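Local coordinates for acyl-[acyl-carrier-protein]--UDP-N-acetylglucosamine O-acyltransferase (Acinetobacter baumannii, PDB 4E6U) that probably transfers an acyl chain from acyl carrier protein to UDP-N-acetylglucosamine, an early step in building the lipid A part of lipopolysaccharide, at residues 14-19 against 26-31; 42-47 against 60-65; 118-123 against 134-139. All coordinates share one frame; numbering follows the deposited sequence.

The three contacts sample three places along a left-handed parallel beta-helix. Contact 1 joins two different sheets in the N-terminal coil, whereas contacts 2 and 3 each pair strands one coil apart within the same sheet. Contacts 1 and 2 meet directly: strand 27-28 of the first lies beside strand 45-46 of the second, and their centres are about 12 Å apart. Contact 3 lies farther along, its centre about 16 Å from that of contact 2 and about 24 Å from that of contact 1. All three touch the second subunit. In LpxA enzymes the active site lies between subunits; the sulfate at contact 2 and the ethanediol at contact 3 probably come from the crystallisation liquor.

Contact 1 of 3, residues 14-19 against 26-31; sequences AIIDPS and VQIGPY
Ala14 and Tyr31 bring the backbones of 14-19 and 26-31 closest, their CA atoms 4.8 Å apart, while strands 15-16 and 27-28 diverge into different sheets and meet through side chains. Ile28 does most of the reaching, and its two branches have separate tasks. With CG1 beside the backbone N (chi1 -60°), CG2 stands anti to it and presses on the methyl of Ala14, CG2 lying 3.8 Å from Ala14 CB. The longer branch runs on to CD1, which meets Ile16 CD1 tip to tip at 4.1 Å. Ala14 CB also lies 4.1 Å from the carbonyl oxygen of Gly29, where the chain leaves the strand.

At the far end of 14-19 the chain is held by an Asx turn. Asp17 OD2 accepts from Ser19 N at 2.9 Å and from Ser19 OG at 2.7 Å, the two donors arriving from opposite faces of the carboxylate; the Ser19 hydroxyl is also bonded to Gln37 N in the next coil. Tyr31 turns away from the pair toward the trimer axis, where its ring meets Tyr31 of both other subunits edge-to-face and its OH bonds to Thr13 O of the second subunit. The link between the two segments is therefore apolar: methyl groups join two walls of the first coil, while polar groups around it bond within the Asx turn, to the next coil and across the subunit interface.

Contact 2 of 3, residues 42-47 against 60-65; sequences AGTKLH and QNNEIF. With SO4 (sulfate ion), chain C.
The parallel strand pairing of one coil of a left-handed beta-helix with the next joins 42-47 to 60-65, with Lys45 opposite Glu63 and Leu46 opposite Ile64. Backbone bonds alternate between the segments, among them Ile64 N to Lys45 O at 2.9 Å. Nearer the start, a side chain joins the pattern: Thr44 OG1 accepts from Asn62 N at 3.0 Å and is also bonded to Gly59 O. On the inward face Leu46 CD1 rests against Ile64 CD1 at 4.0 Å.

Beside the outward-facing Lys45 and Glu63, just past the strand, sits the imidazole of His47. Its NE2 donates to Glu63 OE1 at 2.7 Å, N-H...O angle 164°; OE1 accepts with its anti lone pair, and the carboxylate plane is almost that of the ring. Phe65 covers one face of His47 in an offset stack, centroids 4.0 Å apart and planes at 18°, and Lys45 CE lies over the opposite face near the rim. Bond and stack together fix both the tilt and the rotation of the imidazole. The extended chain of Lys45 (chi1 173°) carries NZ past the ring to the sulfate, 2.8 Å from its O3, while a water joins NZ to Glu63 OE1.

Strand 27-28 flanks the pair beside 45-46, and strand 93-94 beside 63-64. Phe65 makes a cation-pi contact with Arg95 in that next coil, and Glu72 of the second subunit packs against both His47 and Phe65.

Contact 3 of 3, residues 118-123 against 134-139; sequences LLMVNT and HNIFAN. With EDO (1,2-ethanediol), chain J.
Met120 crosses obliquely over the outside of 134-139 like a rod laid on uneven ground. Its extended chain drops SD to 3.7 Å from Ala138 CA, where the side chain is only a methyl, and carries CE on to Ile136 CG2 at 3.8 Å. Asn139 crosses the base of this rod at about a right angle, its OD1 3.4 Å from Met120 CB. That oxygen also accepts from the ethanediol O1 and from Gln75 NE2 of the second subunit.

On the inner face Phe137 is the largest bump. Leu119 lies alongside it, CG 3.9 Å from Phe137 CD2, and Thr123 crosses the root of its side chain with CG2 3.8 Å from Phe137 CB. Both branches of Thr123 lie against that CB, while OG1 also donates to Met120 O at 2.8 Å across the type II turn.

Backbone bonds such as Phe137 N to Leu118 O at 2.9 Å keep the two surfaces in step. Short parallel strands, a tight turn at the corner and inward side chains stacked from coil to coil are the marks of the hexapeptide-repeat left-handed beta-helix.

Contact 1 of 3, residues 14-19 against 26-31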
# COMPACT_ATOMS: atom_id res chain seq x y z
N ALA A 14 20.80 -5.12 19.66
CA ALA A 14 21.04 -4.16 18.58
C ALA A 14 22.45 -4.39 18.04
O ALA A 14 23.38 -4.80 18.79
CB ALA A 14 20.89 -2.75 19.07
N ILE A 15 22.66 -4.14 16.76
CA ILE A 15 23.99 -4.24 16.16
C ILE A 15 24.32 -2.88 15.60
O ILE A 15 23.63 -2.38 14.72
CB ILE A 15 24.04 -5.32 15.07
CG1 ILE A 15 23.66 -6.67 15.67
CG2 ILE A 15 25.47 -5.39 14.47
CD1 ILE A 15 23.52 -7.80 14.63
N ILE A 16 25.39 -2.28 16.13
CA ILE A 16 25.72 -0.88 15.88
C ILE A 16 27.09 -0.77 15.26
O ILE A 16 28.10 -1.16 15.89
CB ILE A 16 25.63 -0.05 17.19
CG1 ILE A 16 24.22 -0.17 17.79
CG2 ILE A 16 26.03 1.41 16.91
CD1 ILE A 16 24.04 0.48 19.17
N ASP A 17 27.17 -0.26 14.04
CA ASP A 17 28.45 -0.13 13.35
C ASP A 17 29.43 0.72 14.18
O ASP A 17 29.03 1.72 14.76
CB ASP A 17 28.26 0.51 11.99
CG ASP A 17 29.47 0.35 11.10
OD1 ASP A 17 29.53 -0.66 10.39
OD2 ASP A 17 30.38 1.22 11.12
N PRO A 18 30.71 0.30 14.26
CA PRO A 18 31.69 1.09 15.02
C PRO A 18 31.80 2.55 14.57
O PRO A 18 32.17 3.39 15.39
CB PRO A 18 33.01 0.34 14.76
CG PRO A 18 32.57 -1.11 14.55
CD PRO A 18 31.28 -0.96 13.74
N SER A 19 31.44 2.86 13.33
CA SER A 19 31.49 4.26 12.87
C SER A 19 30.25 5.07 13.20
O SER A 19 30.20 6.27 12.92
CB SER A 19 31.74 4.34 11.37
OG SER A 19 30.59 3.88 10.66
N VAL A 26 19.60 8.24 23.93
CA VAL A 26 19.03 7.52 22.78
C VAL A 26 18.60 6.13 23.22
O VAL A 26 19.31 5.45 23.95
CB VAL A 26 20.04 7.45 21.64
CG1 VAL A 26 19.59 6.45 20.54
CG2 VAL A 26 20.20 8.85 21.02
N GLN A 27 17.42 5.74 22.76
CA GLN A 27 16.88 4.40 23.01
C GLN A 27 16.90 3.64 21.70
O GLN A 27 16.49 4.18 20.67
CB GLN A 27 15.47 4.47 23.54
CG GLN A 27 15.36 5.11 24.90
CD GLN A 27 13.91 5.37 25.25
OE1 GLN A 27 13.40 6.50 25.10
NE2 GLN A 27 13.21 4.33 25.64
N ILE A 28 17.35 2.40 21.76
CA ILE A 28 17.37 1.52 20.60
C ILE A 28 16.90 0.16 21.08
O ILE A 28 17.51 -0.42 21.97
CB ILE A 28 18.77 1.42 19.96
CG1 ILE A 28 19.28 2.79 19.50
CG2 ILE A 28 18.79 0.40 18.79
CD1 ILE A 28 20.70 2.82 18.96
N GLY A 29 15.82 -0.34 20.49
CA GLY A 29 15.25 -1.59 20.94
C GLY A 29 15.90 -2.84 20.37
O GLY A 29 16.86 -2.78 19.60
N PRO A 30 15.35 -4.00 20.75
CA PRO A 30 15.94 -5.25 20.31
C PRO A 30 15.98 -5.42 18.79
O PRO A 30 15.08 -4.97 18.08
CB PRO A 30 15.00 -6.31 20.90
CG PRO A 30 14.27 -5.66 22.01
CD PRO A 30 14.24 -4.19 21.69
N TYR A 31 17.06 -6.03 18.31
CA TYR A 31 17.16 -6.48 16.93
C TYR A 31 17.18 -5.34 15.93
O TYR A 31 16.83 -5.53 14.78
CB TYR A 31 16.07 -7.54 16.61
CG TYR A 31 16.02 -8.66 17.63
CD1 TYR A 31 14.85 -8.98 18.34
CD2 TYR A 31 17.17 -9.38 17.92
CE1 TYR A 31 14.86 -10.03 19.28
CE2 TYR A 31 17.18 -10.39 18.86
CZ TYR A 31 16.04 -10.70 19.54
OH TYR A 31 16.12 -11.73 20.46

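Contact 2 of 3, residues 42-47 against 60-65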
# COMPACT_ATOMS: atom_id res chain seq x y z
N ALA A 42 20.06 13.35 20.25
CA ALA A 42 19.63 13.15 21.61
C ALA A 42 18.14 12.95 21.73
O ALA A 42 17.35 13.63 21.08
CB ALA A 42 20.06 14.37 22.46
N GLY A 43 17.76 11.99 22.57
CA GLY A 43 16.36 11.77 22.86
C GLY A 43 15.59 10.94 21.84
O GLY A 43 14.41 10.69 22.02
N THR A 44 16.25 10.56 20.75
CA THR A 44 15.59 9.76 19.74
C THR A 44 15.40 8.35 20.26
O THR A 44 16.24 7.80 20.98
CB THR A 44 16.39 9.81 18.43
OG1 THR A 44 16.12 11.07 17.79
CG2 THR A 44 16.00 8.68 17.45
N LYS A 45 14.25 7.78 19.92
CA LYS A 45 13.89 6.40 20.28
C LYS A 45 13.60 5.57 19.05
O LYS A 45 12.74 5.92 18.24
CB LYS A 45 12.66 6.37 21.19
CG LYS A 45 12.13 4.96 21.48
CD LYS A 45 10.93 4.99 22.43
CE LYS A 45 10.46 3.58 22.73
NZ LYS A 45 9.35 3.57 23.73
N LEU A 46 14.34 4.48 18.94
CA LEU A 46 14.02 3.43 17.98
C LEU A 46 13.39 2.30 18.75
O LEU A 46 13.93 1.89 19.78
CB LEU A 46 15.28 2.93 17.28
CG LEU A 46 15.81 3.71 16.08
CD1 LEU A 46 16.11 5.17 16.43
CD2 LEU A 46 17.04 3.04 15.53
N HIS A 47 12.26 1.79 18.26
CA HIS A 47 11.65 0.59 18.82
C HIS A 47 12.48 -0.64 18.43
O HIS A 47 13.64 -0.50 18.04
CB HIS A 47 10.21 0.53 18.29
CG HIS A 47 9.33 1.57 18.90
ND1 HIS A 47 8.27 1.26 19.73
CD2 HIS A 47 9.38 2.92 18.84
CE1 HIS A 47 7.69 2.38 20.14
NE2 HIS A 47 8.35 3.40 19.62
N GLN A 60 17.05 15.16 16.93
CA GLN A 60 16.69 14.93 18.31
C GLN A 60 15.24 14.59 18.46
O GLN A 60 14.39 15.06 17.69
CB GLN A 60 16.98 16.20 19.13
CG GLN A 60 18.46 16.58 19.16
CD GLN A 60 18.78 17.76 20.07
OE1 GLN A 60 19.94 17.97 20.43
NE2 GLN A 60 17.77 18.53 20.45
N ASN A 61 14.94 13.75 19.45
CA ASN A 61 13.56 13.48 19.85
C ASN A 61 12.65 12.89 18.76
O ASN A 61 11.44 13.10 18.77
CB ASN A 61 12.91 14.72 20.50
CG ASN A 61 13.67 15.16 21.74
OD1 ASN A 61 13.96 14.36 22.61
ND2 ASN A 61 14.00 16.44 21.80
N ASN A 62 13.26 12.11 17.86
CA ASN A 62 12.50 11.34 16.88
C ASN A 62 12.03 10.05 17.50
O ASN A 62 12.59 9.58 18.49
CB ASN A 62 13.39 11.06 15.68
CG ASN A 62 13.74 12.34 14.93
OD1 ASN A 62 12.88 12.92 14.28
ND2 ASN A 62 14.97 12.79 15.03
N GLU A 63 11.02 9.45 16.90
CA GLU A 63 10.58 8.14 17.30
C GLU A 63 10.34 7.34 16.04
O GLU A 63 9.55 7.76 15.16
CB GLU A 63 9.34 8.21 18.17
CG GLU A 63 8.95 6.86 18.76
CD GLU A 63 7.81 6.93 19.77
OE1 GLU A 63 7.49 5.87 20.37
OE2 GLU A 63 7.21 8.02 19.97
N ILE A 64 11.00 6.19 15.98
CA ILE A 64 10.96 5.31 14.80
C ILE A 64 10.50 3.93 15.24
O ILE A 64 11.12 3.32 16.12
CB ILE A 64 12.33 5.21 14.12
CG1 ILE A 64 12.90 6.62 13.83
CG2 ILE A 64 12.22 4.38 12.83
CD1 ILE A 64 14.27 6.65 13.14
N PHE A 65 9.43 3.44 14.61
CA PHE A 65 8.78 2.20 15.02
C PHE A 65 9.28 0.99 14.22
O PHE A 65 10.00 1.10 13.20
CB PHE A 65 7.26 2.33 14.85
CG PHE A 65 6.61 3.18 15.90
CD1 PHE A 65 6.76 4.57 15.89
CD2 PHE A 65 5.83 2.60 16.88
CE1 PHE A 65 6.13 5.38 16.86
CE2 PHE A 65 5.21 3.39 17.87
CZ PHE A 65 5.36 4.79 17.85
S SO4 C . 6.75 0.77 23.92
O1 SO4 C . 7.18 0.46 25.29
O2 SO4 C . 5.73 1.81 23.94
O3 SO4 C . 7.91 1.25 23.15
O4 SO4 C . 6.21 -0.45 23.28
O HOH W 1 21.98 15.56 19.61
O HOH W 2 7.37 5.63 23.04

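Contact 3 of 3, residues 118-123 against 134-139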
# COMPACT_ATOMS: atom_id res chain seq x y z
N LEU A 118 4.76 13.66 10.78
CA LEU A 118 4.18 12.35 11.09
C LEU A 118 4.13 11.56 9.80
O LEU A 118 3.43 11.96 8.85
CB LEU A 118 2.79 12.51 11.68
CG LEU A 118 1.95 11.24 11.80
CD1 LEU A 118 2.66 10.14 12.62
CD2 LEU A 118 0.56 11.51 12.39
N LEU A 119 4.90 10.48 9.75
CA LEU A 119 4.90 9.54 8.63
C LEU A 119 4.18 8.30 9.12
O LEU A 119 4.74 7.52 9.90
CB LEU A 119 6.33 9.22 8.16
CG LEU A 119 7.04 10.26 7.30
CD1 LEU A 119 7.32 11.53 8.10
CD2 LEU A 119 8.34 9.71 6.74
N MET A 120 2.92 8.17 8.72
CA MET A 120 2.13 7.02 9.16
C MET A 120 2.58 5.74 8.49
O MET A 120 3.47 5.74 7.64
CB MET A 120 0.65 7.27 8.91
CG MET A 120 0.09 8.35 9.81
SD MET A 120 -1.71 8.45 9.64
CE MET A 120 -2.02 10.11 10.19
N VAL A 121 1.97 4.64 8.91
CA VAL A 121 2.45 3.32 8.47
C VAL A 121 2.64 3.25 6.96
O VAL A 121 1.78 3.68 6.19
CB VAL A 121 1.50 2.20 8.95
CG1 VAL A 121 1.82 0.88 8.31
CG2 VAL A 121 1.55 2.06 10.48
N ASN A 122 3.76 2.67 6.54
CA ASN A 122 4.08 2.47 5.13
C ASN A 122 4.13 3.76 4.33
O ASN A 122 3.65 3.82 3.19
CB ASN A 122 3.10 1.46 4.48
CG ASN A 122 3.55 1.00 3.08
OD1 ASN A 122 2.72 0.70 2.22
ND2 ASN A 122 4.85 0.97 2.84
N THR A 123 4.71 4.80 4.91
CA THR A 123 5.08 5.99 4.11
C THR A 123 6.41 5.71 3.44
O THR A 123 7.37 5.27 4.09
CB THR A 123 5.22 7.26 4.97
OG1 THR A 123 3.97 7.53 5.61
CG2 THR A 123 5.60 8.47 4.10
N HIS A 134 6.24 19.82 9.95
CA HIS A 134 4.83 19.80 10.34
C HIS A 134 3.90 19.17 9.31
O HIS A 134 2.71 19.51 9.23
CB HIS A 134 4.31 21.21 10.74
CG HIS A 134 5.04 21.82 11.90
ND1 HIS A 134 4.81 21.45 13.20
CD2 HIS A 134 5.99 22.79 11.94
CE1 HIS A 134 5.60 22.15 14.00
NE2 HIS A 134 6.32 22.97 13.26
N ASN A 135 4.43 18.22 8.55
CA ASN A 135 3.63 17.53 7.55
C ASN A 135 3.04 16.23 8.09
O ASN A 135 3.58 15.66 9.04
CB ASN A 135 4.48 17.23 6.34
CG ASN A 135 5.06 18.48 5.72
OD1 ASN A 135 4.31 19.34 5.24
ND2 ASN A 135 6.38 18.60 5.73
N ILE A 136 1.97 15.78 7.48
CA ILE A 136 1.34 14.51 7.85
C ILE A 136 1.18 13.70 6.59
O ILE A 136 0.52 14.14 5.64
CB ILE A 136 -0.04 14.70 8.51
CG1 ILE A 136 0.08 15.49 9.82
CG2 ILE A 136 -0.72 13.32 8.71
CD1 ILE A 136 -1.26 15.90 10.42
N PHE A 137 1.77 12.51 6.57
CA PHE A 137 1.60 11.55 5.49
C PHE A 137 0.79 10.40 6.05
O PHE A 137 1.25 9.70 6.96
CB PHE A 137 2.95 11.03 5.01
CG PHE A 137 3.89 12.11 4.56
CD1 PHE A 137 3.93 12.49 3.22
CD2 PHE A 137 4.70 12.76 5.47
CE1 PHE A 137 4.79 13.48 2.80
CE2 PHE A 137 5.57 13.74 5.07
CZ PHE A 137 5.62 14.11 3.72
N ALA A 138 -0.42 10.22 5.56
CA ALA A 138 -1.27 9.14 6.02
C ALA A 138 -0.79 7.79 5.49
O ALA A 138 0.17 7.71 4.73
CB ALA A 138 -2.73 9.39 5.66
N ASN A 139 -1.45 6.73 5.92
CA ASN A 139 -0.96 5.40 5.61
C ASN A 139 -0.75 5.16 4.13
O ASN A 139 -1.55 5.61 3.31
CB ASN A 139 -1.96 4.35 6.11
CG ASN A 139 -1.91 4.17 7.59
OD1 ASN A 139 -1.92 5.14 8.33
ND2 ASN A 139 -1.84 2.91 8.05
C1 EDO J . -5.31 5.61 8.54
O1 EDO J . -4.49 6.68 8.06
C2 EDO J . -5.55 4.57 7.45
O2 EDO J . -5.25 5.13 6.17